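Local coordinates for protein 6-phospho-beta-d glycosidase (Streptococcus pyogenes, PDB 5FOO) that probably hydrolyses 6-phosphorylated beta-glucosides as a family 1 glycoside hydrolase, with 6-phosphocyclophellitol bound in its active-site pocket, at residues Gln391-Tyr399 and Trp452-Ile463. The protein carries 1 engineered substitution. Sequence-based numbering, arbitrary orientation.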
ATOM      1  N   GLN A 391       8.105   0.211  20.890  1.00 27.34           N
ATOM      2  CA  GLN A 391       7.537  -1.025  21.322  1.00 26.93           C
ATOM      3  C   GLN A 391       6.726  -1.711  20.206  1.00 29.97           C
ATOM      4  O   GLN A 391       6.912  -2.915  19.911  1.00 28.17           O
ATOM      5  CB  GLN A 391       6.647  -0.778  22.523  1.00 32.76           C
ATOM      6  CG  GLN A 391       6.074  -2.036  23.127  1.00 36.86           C
ATOM      7  CD  GLN A 391       7.195  -2.886  23.721  1.00 52.69           C
ATOM      8  OE1 GLN A 391       8.228  -2.345  24.195  1.00 55.72           O
ATOM      9  NE2 GLN A 391       7.030  -4.218  23.667  1.00 54.01           N
ATOM     10  N   PHE A 392       5.800  -0.989  19.583  1.00 27.37           N
ATOM     11  CA  PHE A 392       5.010  -1.589  18.490  1.00 28.72           C
ATOM     12  C   PHE A 392       5.948  -2.155  17.398  1.00 25.68           C
ATOM     13  O   PHE A 392       5.765  -3.277  16.958  1.00 26.41           O
ATOM     14  CB  PHE A 392       4.035  -0.529  17.919  1.00 27.42           C
ATOM     15  CG  PHE A 392       3.147  -0.979  16.760  1.00 27.76           C
ATOM     16  CD1 PHE A 392       3.624  -1.002  15.448  1.00 26.73           C
ATOM     17  CD2 PHE A 392       1.779  -1.220  16.951  1.00 24.91           C
ATOM     18  CE1 PHE A 392       2.776  -1.341  14.381  1.00 27.24           C
ATOM     19  CE2 PHE A 392       0.961  -1.531  15.907  1.00 26.76           C
ATOM     20  CZ  PHE A 392       1.432  -1.585  14.613  1.00 24.63           C
ATOM     21  N   LEU A 393       6.865  -1.338  16.894  1.00 27.25           N
ATOM     22  CA  LEU A 393       7.764  -1.809  15.787  1.00 29.97           C
ATOM     23  C   LEU A 393       8.568  -3.030  16.239  1.00 31.50           C
ATOM     24  O   LEU A 393       8.610  -4.038  15.554  1.00 32.95           O
ATOM     25  CB  LEU A 393       8.667  -0.694  15.270  1.00 29.79           C
ATOM     26  CG  LEU A 393       7.922   0.514  14.640  1.00 29.11           C
ATOM     27  CD1 LEU A 393       8.916   1.571  14.243  1.00 28.70           C
ATOM     28  CD2 LEU A 393       7.000   0.194  13.482  1.00 27.84           C
ATOM     29  N   LYS A 394       9.096  -2.957  17.452  1.00 32.53           N
ATOM     30  CA  LYS A 394       9.912  -4.033  18.046  1.00 34.44           C
ATOM     31  C   LYS A 394       9.154  -5.335  18.091  1.00 32.72           C
ATOM     32  O   LYS A 394       9.645  -6.355  17.594  1.00 29.85           O
ATOM     33  CB  LYS A 394      10.394  -3.621  19.448  1.00 34.38           C
ATOM     34  CG  LYS A 394      11.238  -4.629  20.178  1.00 40.54           C
ATOM     35  CD  LYS A 394      12.249  -3.943  21.093  1.00 47.52           C
ATOM     36  CE  LYS A 394      13.028  -5.018  21.861  1.00 55.09           C
ATOM     37  NZ  LYS A 394      14.313  -4.559  22.449  1.00 60.68           N
ATOM     38  N   GLU A 395       7.931  -5.323  18.625  1.00 31.46           N
ATOM     39  CA  GLU A 395       7.115  -6.565  18.606  1.00 30.97           C
ATOM     40  C   GLU A 395       6.846  -7.134  17.224  1.00 28.65           C
ATOM     41  O   GLU A 395       6.833  -8.362  17.057  1.00 29.38           O
ATOM     42  CB  GLU A 395       5.753  -6.393  19.329  1.00 33.11           C
ATOM     43  CG  GLU A 395       5.892  -6.163  20.830  1.00 37.20           C
ATOM     44  CD  GLU A 395       4.575  -5.768  21.516  1.00 42.76           C
ATOM     45  OE1 GLU A 395       3.484  -6.164  21.036  1.00 42.72           O
ATOM     46  OE2 GLU A 395       4.643  -5.034  22.532  1.00 44.67           O
ATOM     47  N   HIS A 396       6.542  -6.279  16.248  1.00 25.96           N
ATOM     48  CA  HIS A 396       6.133  -6.789  14.927  1.00 27.83           C
ATOM     49  C   HIS A 396       7.371  -7.419  14.245  1.00 27.65           C
ATOM     50  O   HIS A 396       7.298  -8.516  13.643  1.00 27.55           O
ATOM     51  CB  HIS A 396       5.466  -5.675  14.084  1.00 27.68           C
ATOM     52  CG  HIS A 396       4.041  -5.422  14.474  1.00 28.93           C
ATOM     53  ND1 HIS A 396       3.698  -4.703  15.608  1.00 27.16           N
ATOM     54  CD2 HIS A 396       2.873  -5.820  13.914  1.00 28.96           C
ATOM     55  CE1 HIS A 396       2.390  -4.696  15.746  1.00 27.12           C
ATOM     56  NE2 HIS A 396       1.860  -5.356  14.734  1.00 26.31           N
ATOM     57  N   LEU A 397       8.482  -6.708  14.400  1.00 25.67           N
ATOM     58  CA  LEU A 397       9.800  -7.162  13.946  1.00 28.12           C
ATOM     59  C   LEU A 397      10.229  -8.439  14.605  1.00 27.38           C
ATOM     60  O   LEU A 397      10.907  -9.236  13.953  1.00 31.10           O
ATOM     61  CB  LEU A 397      10.890  -6.118  14.177  1.00 27.90           C
ATOM     62  CG  LEU A 397      11.145  -5.194  13.019  1.00 31.33           C
ATOM     63  CD1 LEU A 397      12.045  -4.092  13.485  1.00 35.05           C
ATOM     64  CD2 LEU A 397      11.812  -5.908  11.867  1.00 33.18           C
ATOM     65  N   THR A 398       9.854  -8.651  15.877  1.00 30.46           N
ATOM     66  CA  THR A 398      10.199  -9.884  16.572  1.00 29.38           C
ATOM     67  C   THR A 398       9.462 -11.032  15.906  1.00 34.53           C
ATOM     68  O   THR A 398      10.011 -12.154  15.744  1.00 35.04           O
ATOM     69  CB  THR A 398       9.876  -9.826  18.062  1.00 32.81           C
ATOM     70  OG1 THR A 398      10.645  -8.782  18.665  1.00 33.17           O
ATOM     71  CG2 THR A 398      10.234 -11.096  18.711  1.00 31.74           C
ATOM     72  N   TYR A 399       8.211 -10.798  15.516  1.00 30.76           N
ATOM     73  CA  TYR A 399       7.506 -11.876  14.878  1.00 31.34           C
ATOM     74  C   TYR A 399       7.918 -12.074  13.422  1.00 28.50           C
ATOM     75  O   TYR A 399       7.828 -13.183  12.942  1.00 29.90           O
ATOM     76  CB  TYR A 399       6.012 -11.727  15.012  1.00 33.12           C
ATOM     77  CG  TYR A 399       5.512 -12.120  16.375  1.00 33.65           C
ATOM     78  CD1 TYR A 399       5.260 -13.450  16.674  1.00 37.08           C
ATOM     79  CD2 TYR A 399       5.315 -11.169  17.352  1.00 34.88           C
ATOM     80  CE1 TYR A 399       4.816 -13.825  17.926  1.00 39.53           C
ATOM     81  CE2 TYR A 399       4.860 -11.519  18.611  1.00 38.52           C
ATOM     82  CZ  TYR A 399       4.600 -12.853  18.881  1.00 39.61           C
ATOM     83  OH  TYR A 399       4.143 -13.195  20.105  1.00 40.60           O
ATOM     84  N   TRP A 452      16.097   4.706  17.497  1.00 26.79           N
ATOM     85  CA  TRP A 452      16.015   3.290  17.771  1.00 28.22           C
ATOM     86  C   TRP A 452      16.116   2.474  16.470  1.00 32.99           C
ATOM     87  O   TRP A 452      16.843   1.437  16.422  1.00 33.94           O
ATOM     88  CB  TRP A 452      14.778   2.919  18.546  1.00 28.45           C
ATOM     89  CG  TRP A 452      14.540   1.437  18.657  1.00 28.66           C
ATOM     90  CD1 TRP A 452      14.995   0.568  19.630  1.00 30.07           C
ATOM     91  CD2 TRP A 452      13.735   0.665  17.776  1.00 29.59           C
ATOM     92  NE1 TRP A 452      14.557  -0.709  19.350  1.00 28.97           N
ATOM     93  CE2 TRP A 452      13.781  -0.667  18.221  1.00 28.40           C
ATOM     94  CE3 TRP A 452      13.000   0.976  16.609  1.00 28.17           C
ATOM     95  CZ2 TRP A 452      13.108  -1.686  17.559  1.00 32.99           C
ATOM     96  CZ3 TRP A 452      12.336  -0.036  15.953  1.00 31.75           C
ATOM     97  CH2 TRP A 452      12.375  -1.353  16.441  1.00 31.43           C
ATOM     98  N   PHE A 453      15.415   2.919  15.425  1.00 30.00           N
ATOM     99  CA  PHE A 453      15.349   2.133  14.204  1.00 29.04           C
ATOM    100  C   PHE A 453      16.702   2.236  13.501  1.00 28.65           C
ATOM    101  O   PHE A 453      17.107   1.316  12.851  1.00 31.06           O
ATOM    102  CB  PHE A 453      14.224   2.639  13.285  1.00 28.39           C
ATOM    103  CG  PHE A 453      14.005   1.786  12.067  1.00 26.08           C
ATOM    104  CD1 PHE A 453      13.588   0.488  12.207  1.00 28.68           C
ATOM    105  CD2 PHE A 453      14.156   2.305  10.799  1.00 31.22           C
ATOM    106  CE1 PHE A 453      13.368  -0.318  11.094  1.00 29.15           C
ATOM    107  CE2 PHE A 453      13.862   1.542   9.670  1.00 29.38           C
ATOM    108  CZ  PHE A 453      13.535   0.215   9.832  1.00 27.87           C
ATOM    109  N   LYS A 454      17.383   3.373  13.643  1.00 30.74           N
ATOM    110  CA  LYS A 454      18.739   3.566  13.124  1.00 32.21           C
ATOM    111  C   LYS A 454      19.696   2.481  13.589  1.00 33.39           C
ATOM    112  O   LYS A 454      20.459   1.934  12.792  1.00 33.91           O
ATOM    113  CB  LYS A 454      19.285   4.942  13.491  1.00 33.98           C
ATOM    114  CG  LYS A 454      20.714   5.221  13.006  1.00 35.95           C
ATOM    115  CD  LYS A 454      21.373   6.392  13.739  1.00 34.60           C
ATOM    116  CE  LYS A 454      22.825   6.537  13.281  1.00 37.41           C
ATOM    117  NZ  LYS A 454      23.298   7.909  13.596  1.00 43.33           N
ATOM    118  N   LYS A 455      19.645   2.197  14.889  1.00 33.54           N
ATOM    119  CA  LYS A 455      20.396   1.146  15.498  1.00 34.88           C
ATOM    120  C   LYS A 455      20.091  -0.224  14.918  1.00 33.39           C
ATOM    121  O   LYS A 455      20.997  -0.990  14.603  1.00 33.47           O
ATOM    122  CB  LYS A 455      20.147   1.129  17.017  1.00 39.54           C
ATOM    123  CG  LYS A 455      21.164   0.271  17.754  1.00 44.68           C
ATOM    124  CD  LYS A 455      20.974   0.356  19.249  1.00 49.99           C
ATOM    125  CE  LYS A 455      21.982  -0.547  19.951  1.00 58.44           C
ATOM    126  NZ  LYS A 455      22.049  -0.253  21.417  1.00 61.22           N
ATOM    127  N   VAL A 456      18.814  -0.568  14.873  1.00 29.60           N
ATOM    128  CA  VAL A 456      18.362  -1.800  14.280  1.00 28.29           C
ATOM    129  C   VAL A 456      18.836  -1.981  12.803  1.00 28.61           C
ATOM    130  O   VAL A 456      19.314  -3.029  12.445  1.00 29.71           O
ATOM    131  CB  VAL A 456      16.821  -1.916  14.317  1.00 30.39           C
ATOM    132  CG1 VAL A 456      16.362  -3.131  13.570  1.00 26.63           C
ATOM    133  CG2 VAL A 456      16.304  -1.958  15.761  1.00 30.48           C
ATOM    134  N   ALA A 457      18.677  -0.964  11.982  1.00 25.80           N
ATOM    135  CA  ALA A 457      19.021  -1.040  10.585  1.00 28.36           C
ATOM    136  C   ALA A 457      20.537  -1.156  10.439  1.00 33.08           C
ATOM    137  O   ALA A 457      20.971  -1.895   9.633  1.00 35.56           O
ATOM    138  CB  ALA A 457      18.576   0.200   9.869  1.00 26.08           C
ATOM    139  N   THR A 458      21.296  -0.381  11.212  1.00 31.58           N
ATOM    140  CA  THR A 458      22.751  -0.311  11.094  1.00 33.98           C
ATOM    141  C   THR A 458      23.373  -1.579  11.614  1.00 33.39           C
ATOM    142  O   THR A 458      24.258  -2.096  11.002  1.00 33.08           O
ATOM    143  CB  THR A 458      23.296   0.907  11.868  1.00 35.22           C
ATOM    144  OG1 THR A 458      22.722   2.076  11.290  1.00 33.36           O
ATOM    145  CG2 THR A 458      24.792   1.016  11.806  1.00 38.58           C
ATOM    146  N   HIS A 459      22.923  -2.096  12.738  1.00 32.80           N
ATOM    147  CA  HIS A 459      23.484  -3.340  13.252  1.00 33.32           C
ATOM    148  C   HIS A 459      22.848  -4.600  12.660  1.00 38.10           C
ATOM    149  O   HIS A 459      23.324  -5.710  12.919  1.00 33.90           O
ATOM    150  CB  HIS A 459      23.454  -3.348  14.764  1.00 36.00           C
ATOM    151  CG  HIS A 459      24.302  -2.271  15.363  1.00 42.08           C
ATOM    152  ND1 HIS A 459      24.164  -1.849  16.673  1.00 45.24           N
ATOM    153  CD2 HIS A 459      25.306  -1.533  14.831  1.00 42.65           C
ATOM    154  CE1 HIS A 459      25.050  -0.898  16.919  1.00 48.57           C
ATOM    155  NE2 HIS A 459      25.757  -0.693  15.819  1.00 47.97           N
ATOM    156  N   ASN A 460      21.790  -4.422  11.869  1.00 31.95           N
ATOM    157  CA  ASN A 460      21.059  -5.525  11.268  1.00 34.52           C
ATOM    158  C   ASN A 460      20.539  -6.512  12.278  1.00 30.22           C
ATOM    159  O   ASN A 460      20.556  -7.705  12.044  1.00 32.53           O
ATOM    160  CB  ASN A 460      21.886  -6.209  10.159  1.00 35.94           C
ATOM    161  CG  ASN A 460      21.000  -6.875   9.105  1.00 38.93           C
ATOM    162  OD1 ASN A 460      19.880  -6.420   8.837  1.00 35.56           O
ATOM    163  ND2 ASN A 460      21.464  -7.987   8.553  1.00 40.56           N
ATOM    164  N   ARG A 461      20.032  -5.997  13.399  1.00 31.08           N
ATOM    165  CA  ARG A 461      19.517  -6.833  14.480  1.00 32.96           C
ATOM    166  C   ARG A 461      18.700  -6.047  15.534  1.00 32.17           C
ATOM    167  O   ARG A 461      18.778  -4.813  15.629  1.00 31.71           O
ATOM    168  CB  ARG A 461      20.694  -7.529  15.206  1.00 37.96           C
ATOM    169  CG  ARG A 461      21.508  -6.550  16.076  1.00 34.99           C
ATOM    170  CD  ARG A 461      22.871  -7.130  16.410  1.00 36.01           C
ATOM    171  NE  ARG A 461      23.462  -6.373  17.500  1.00 38.06           N
ATOM    172  CZ  ARG A 461      24.670  -6.611  17.998  1.00 38.87           C
ATOM    173  NH1 ARG A 461      25.373  -7.602  17.547  1.00 39.00           N
ATOM    174  NH2 ARG A 461      25.138  -5.898  18.991  1.00 38.80           N
ATOM    175  N   LEU A 462      17.954  -6.793  16.331  1.00 35.78           N
ATOM    176  CA  LEU A 462      17.202  -6.289  17.486  1.00 43.47           C
ATOM    177  C   LEU A 462      17.757  -6.790  18.847  1.00 44.66           C
ATOM    178  O   LEU A 462      18.263  -7.892  18.893  1.00 48.65           O
ATOM    179  CB  LEU A 462      15.824  -6.923  17.460  1.00 42.80           C
ATOM    180  CG  LEU A 462      14.722  -6.580  16.529  1.00 43.53           C
ATOM    181  CD1 LEU A 462      13.610  -7.597  16.729  1.00 49.38           C
ATOM    182  CD2 LEU A 462      14.198  -5.219  16.866  1.00 52.74           C
ATOM    183  N   ILE A 463      17.440  -6.054  19.930  1.00 54.13           N
ATOM    184  CA  ILE A 463      17.591  -6.396  21.400  1.00 56.61           C
ATOM    185  C   ILE A 463      19.053  -6.577  21.674  1.00 57.57           C
ATOM    186  O   ILE A 463      19.840  -5.758  21.213  1.00 63.84           O
ATOM    187  CB  ILE A 463      16.787  -7.632  22.023  1.00 66.54           C
ATOM    188  CG1 ILE A 463      15.538  -8.110  21.214  1.00 61.39           C
ATOM    189  CG2 ILE A 463      16.398  -7.312  23.491  1.00 67.10           C
ATOM    190  CD1 ILE A 463      14.883  -9.421  21.675  1.00 61.02           C
TER
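The indole of Trp452 meets Leu393, Lys394 and Leu397 with the far end of its six-membered ring, while Val456 CG2 from its own helix sits 3.7 Å above one face, offset toward the rim. With CG anti to the backbone N (chi1 170°), the ring extends to helix 391-399, where CZ3 lies 3.8 Å from Leu393 CB and CZ2 the same distance from Lys394 CB. Leu397 CD1 comes in obliquely, 4.0 Å from Trp452 CH2, the two side chains running past each other in opposite directions. On the side of helix 391-399 turned toward strand 362-367, His396 CE1 lies over the centre of the Phe392 ring, and His396 ND1 donates to Phe392 O, fixing the imidazole's rotation.

Beyond the indole, Leu462 sends CD1 to Leu397 CB (4.0 Å) and to Thr398 OG1, which donates a hydrogen bond to Lys394 O from above the carbonyl plane. Lys394, its chain bent at chi2, crosses Ile463 at about a right angle; its NZ lies 3.6 Å from Ile463 CG2, a tentative contact because Ile463 is poorly ordered. No hydrogen bond crosses the interface, which rests mainly on apolar packing.

The axes of segments 391-399 and 452-459 run 27° from parallel and approach to 11.6 Å, as neighbouring outer helices of the (beta/alpha)8 barrel. Leu393, Leu397 and Phe453 rest on Tyr413 of barrel strand 410-416, and strand 461-462 pairs antiparallel with strand 2-3, bringing the last modelled residues beside the N-terminal strand.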